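Local atomic coordinates of uncharacterized metal-dependent hydrolase (Pyrococcus horikoshii, PDB entry 3IGH), a protein that probably hydrolyses carbon-nitrogen bonds other than peptide bonds, as a member of the metal-dependent amidohydrolase family, though its substrate is unknown. Residues A[323-328]-A[335-340]. Sequence-based numbering, arbitrary orientation.
Sequences VALDVF and GRIEHA. With SO4 (sulfate ion), chain B.
In the beta-alpha-beta unit formed by strand 310-315, helix 318-331 and strand 336-337 of this TIM-barrel amidohydrolase, Phe328 and Ile337 show how a barrel helix is seated on the strand that follows it. The Phe328 ring lies flat against Gly335, just before the strand: Gly335 CA sits over one face, 3.7 Å from the ring centroid and 17° off its normal, a close CH-pi contact that the lack of a side chain at Gly335 allows. At the rim, near the ring plane, CE2 meets Arg336 O at 3.5 Å and Ile337 CG1 at 3.8 Å. With CG anti to its own carbonyl carbon (chi1 -68°), Phe328 reaches across to the strand, where it also touches Ile313 of the preceding strand 310-315. Trimming Phe328 to an alanine removes the ring, which would probably open a gap between the helix and Gly335 and leave CG1 of Ile337 less tightly packed. One helical turn earlier, Ala324 CB approaches the same CG1 at 4.2 Å, while Leu325 crosses Ile337 at about a right angle, its CD2 3.6 Å from CD1.

Arg336 leaves the strand on the side away from the helix, and its guanidinium grips Glu338 side-on, NE to OE2 at 2.8 Å and NH2 to OE1 at 3.0 Å; NH2 also bonds Ser66 O, and OE1 accepts from His67 ND1. Farther along, His339 NE2 donates to O2 of a sulfate (2.9 Å), probably from the crystallisation liquor and also held by His67, His314 and Lys262. Helices packed outside the strands, with polar residues at the C-terminal strand ends where amidohydrolases usually carry their active site, as probably here, typify the TIM barrel.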
ATOM      1  N   VAL A 323     -25.839  -9.395  18.675  1.00 30.82           N
ATOM      2  CA  VAL A 323     -25.813  -8.214  17.822  1.00 32.47           C
ATOM      3  C   VAL A 323     -24.706  -8.332  16.767  1.00 36.57           C
ATOM      4  O   VAL A 323     -24.956  -8.111  15.583  1.00 30.73           O
ATOM      5  CB  VAL A 323     -25.650  -6.914  18.657  1.00 35.57           C
ATOM      6  CG1 VAL A 323     -25.461  -5.683  17.764  1.00 29.92           C
ATOM      7  CG2 VAL A 323     -26.845  -6.722  19.587  1.00 38.26           C
ATOM      8  N   ALA A 324     -23.498  -8.703  17.197  1.00 30.54           N
ATOM      9  CA  ALA A 324     -22.373  -8.894  16.271  1.00 29.32           C
ATOM     10  C   ALA A 324     -22.672  -9.977  15.253  1.00 26.40           C
ATOM     11  O   ALA A 324     -22.406  -9.801  14.054  1.00 29.62           O
ATOM     12  CB  ALA A 324     -21.070  -9.220  17.027  1.00 28.59           C
ATOM     13  N   LEU A 325     -23.242 -11.089  15.718  1.00 30.01           N
ATOM     14  CA  LEU A 325     -23.571 -12.186  14.818  1.00 31.02           C
ATOM     15  C   LEU A 325     -24.693 -11.791  13.832  1.00 33.18           C
ATOM     16  O   LEU A 325     -24.666 -12.209  12.676  1.00 31.48           O
ATOM     17  CB  LEU A 325     -23.909 -13.469  15.593  1.00 26.52           C
ATOM     18  CG  LEU A 325     -22.770 -14.128  16.403  1.00 31.60           C
ATOM     19  CD1 LEU A 325     -23.289 -15.276  17.255  1.00 33.12           C
ATOM     20  CD2 LEU A 325     -21.637 -14.614  15.515  1.00 36.24           C
ATOM     21  N   ASP A 326     -25.630 -10.953  14.286  1.00 31.82           N
ATOM     22  CA  ASP A 326     -26.690 -10.397  13.423  1.00 32.49           C
ATOM     23  C   ASP A 326     -26.098  -9.581  12.268  1.00 36.23           C
ATOM     24  O   ASP A 326     -26.541  -9.707  11.122  1.00 33.41           O
ATOM     25  CB  ASP A 326     -27.658  -9.515  14.228  1.00 30.98           C
ATOM     26  CG  ASP A 326     -28.656 -10.320  15.063  1.00 33.64           C
ATOM     27  OD1 ASP A 326     -28.713 -11.555  14.936  1.00 33.79           O
ATOM     28  OD2 ASP A 326     -29.386  -9.702  15.866  1.00 38.53           O
ATOM     29  N   VAL A 327     -25.080  -8.771  12.575  1.00 33.48           N
ATOM     30  CA  VAL A 327     -24.393  -7.947  11.576  1.00 30.68           C
ATOM     31  C   VAL A 327     -23.734  -8.830  10.515  1.00 31.40           C
ATOM     32  O   VAL A 327     -23.929  -8.619   9.311  1.00 29.40           O
ATOM     33  CB  VAL A 327     -23.366  -6.982  12.238  1.00 28.60           C
ATOM     34  CG1 VAL A 327     -22.600  -6.180  11.195  1.00 25.17           C
ATOM     35  CG2 VAL A 327     -24.088  -6.027  13.175  1.00 26.51           C
ATOM     36  N   PHE A 328     -22.997  -9.847  10.962  1.00 26.72           N
ATOM     37  CA  PHE A 328     -22.324 -10.764  10.048  1.00 31.76           C
ATOM     38  C   PHE A 328     -23.291 -11.645   9.228  1.00 30.94           C
ATOM     39  O   PHE A 328     -23.028 -11.946   8.053  1.00 34.18           O
ATOM     40  CB  PHE A 328     -21.247 -11.589  10.791  1.00 26.02           C
ATOM     41  CG  PHE A 328     -20.056 -10.754  11.257  1.00 25.86           C
ATOM     42  CD1 PHE A 328     -19.613  -9.664  10.513  1.00 28.44           C
ATOM     43  CD2 PHE A 328     -19.374 -11.079  12.429  1.00 31.45           C
ATOM     44  CE1 PHE A 328     -18.516  -8.901  10.928  1.00 31.25           C
ATOM     45  CE2 PHE A 328     -18.279 -10.322  12.856  1.00 29.34           C
ATOM     46  CZ  PHE A 328     -17.848  -9.239  12.111  1.00 29.16           C
ATOM     47  N   GLY A 335     -16.945 -12.312   9.381  1.00 29.20           N
ATOM     48  CA  GLY A 335     -16.001 -11.388   9.992  1.00 28.41           C
ATOM     49  C   GLY A 335     -15.300 -11.952  11.213  1.00 32.31           C
ATOM     50  O   GLY A 335     -15.310 -13.161  11.459  1.00 30.85           O
ATOM     51  N   ARG A 336     -14.669 -11.069  11.975  1.00 27.13           N
ATOM     52  CA  ARG A 336     -14.027 -11.489  13.205  1.00 22.86           C
ATOM     53  C   ARG A 336     -14.676 -10.826  14.413  1.00 25.96           C
ATOM     54  O   ARG A 336     -15.172  -9.698  14.326  1.00 28.99           O
ATOM     55  CB  ARG A 336     -12.492 -11.295  13.160  1.00 26.71           C
ATOM     56  CG  ARG A 336     -12.011  -9.941  12.717  1.00 28.61           C
ATOM     57  CD  ARG A 336     -10.473  -9.840  12.725  1.00 28.32           C
ATOM     58  NE  ARG A 336      -9.912  -9.833  14.076  1.00 30.40           N
ATOM     59  CZ  ARG A 336      -8.612  -9.747  14.354  1.00 30.77           C
ATOM     60  NH1 ARG A 336      -7.713  -9.646  13.381  1.00 25.63           N
ATOM     61  NH2 ARG A 336      -8.213  -9.757  15.618  1.00 29.53           N
ATOM     62  N   ILE A 337     -14.718 -11.569  15.515  1.00 28.00           N
ATOM     63  CA  ILE A 337     -15.239 -11.042  16.764  0.50 30.78           C
ATOM     64  C   ILE A 337     -14.097 -10.958  17.773  1.00 28.30           C
ATOM     65  O   ILE A 337     -13.301 -11.881  17.895  1.00 28.04           O
ATOM     66  CB  ILE A 337     -16.439 -11.872  17.279  0.50 31.53           C
ATOM     67  CG1 ILE A 337     -17.680 -11.544  16.446  0.50 33.97           C
ATOM     68  CG2 ILE A 337     -16.738 -11.590  18.759  0.50 31.56           C
ATOM     69  CD1 ILE A 337     -18.638 -12.701  16.303  0.50 27.45           C
ATOM     70  N   GLU A 338     -14.016  -9.816  18.451  1.00 30.56           N
ATOM     71  CA  GLU A 338     -13.000  -9.563  19.456  1.00 29.09           C
ATOM     72  C   GLU A 338     -13.580  -9.821  20.841  1.00 32.11           C
ATOM     73  O   GLU A 338     -14.708  -9.396  21.130  1.00 29.33           O
ATOM     74  CB  GLU A 338     -12.502  -8.121  19.357  1.00 29.81           C
ATOM     75  CG  GLU A 338     -12.148  -7.677  17.935  1.00 34.51           C
ATOM     76  CD  GLU A 338     -11.173  -8.625  17.248  1.00 42.66           C
ATOM     77  OE1 GLU A 338     -10.034  -8.776  17.734  1.00 33.71           O
ATOM     78  OE2 GLU A 338     -11.553  -9.226  16.223  1.00 39.99           O
ATOM     79  N   HIS A 339     -12.785 -10.519  21.663  1.00 30.74           N
ATOM     80  CA  HIS A 339     -13.080 -10.916  23.046  1.00 28.65           C
ATOM     81  C   HIS A 339     -13.915 -12.189  23.154  1.00 31.51           C
ATOM     82  O   HIS A 339     -13.422 -13.222  23.634  1.00 30.37           O
ATOM     83  CB  HIS A 339     -13.716  -9.784  23.861  1.00 29.60           C
ATOM     84  CG  HIS A 339     -12.835  -8.587  24.035  1.00 35.43           C
ATOM     85  ND1 HIS A 339     -12.133  -8.343  25.196  1.00 43.29           N
ATOM     86  CD2 HIS A 339     -12.565  -7.551  23.206  1.00 38.86           C
ATOM     87  CE1 HIS A 339     -11.453  -7.217  25.066  1.00 46.25           C
ATOM     88  NE2 HIS A 339     -11.695  -6.719  23.866  1.00 37.47           N
ATOM     89  N   ALA A 340     -15.175 -12.102  22.718  1.00 24.91           N
ATOM     90  CA  ALA A 340     -16.152 -13.200  22.830  1.00 26.63           C
ATOM     91  C   ALA A 340     -16.165 -13.776  24.252  1.00 28.57           C
ATOM     92  O   ALA A 340     -16.093 -14.991  24.455  1.00 30.05           O
ATOM     93  CB  ALA A 340     -15.878 -14.289  21.782  1.00 29.02           C
TER
HETATM   94  S   SO4 B   1     -11.050  -3.323  22.728  1.00 55.65           S
HETATM   95  O1  SO4 B   1      -9.894  -2.883  21.973  1.00 45.31           O
HETATM   96  O2  SO4 B   1     -10.599  -4.083  23.884  1.00 62.11           O
HETATM   97  O3  SO4 B   1     -11.778  -2.156  23.208  1.00 61.71           O
HETATM   98  O4  SO4 B   1     -11.887  -4.178  21.878  1.00 50.26           O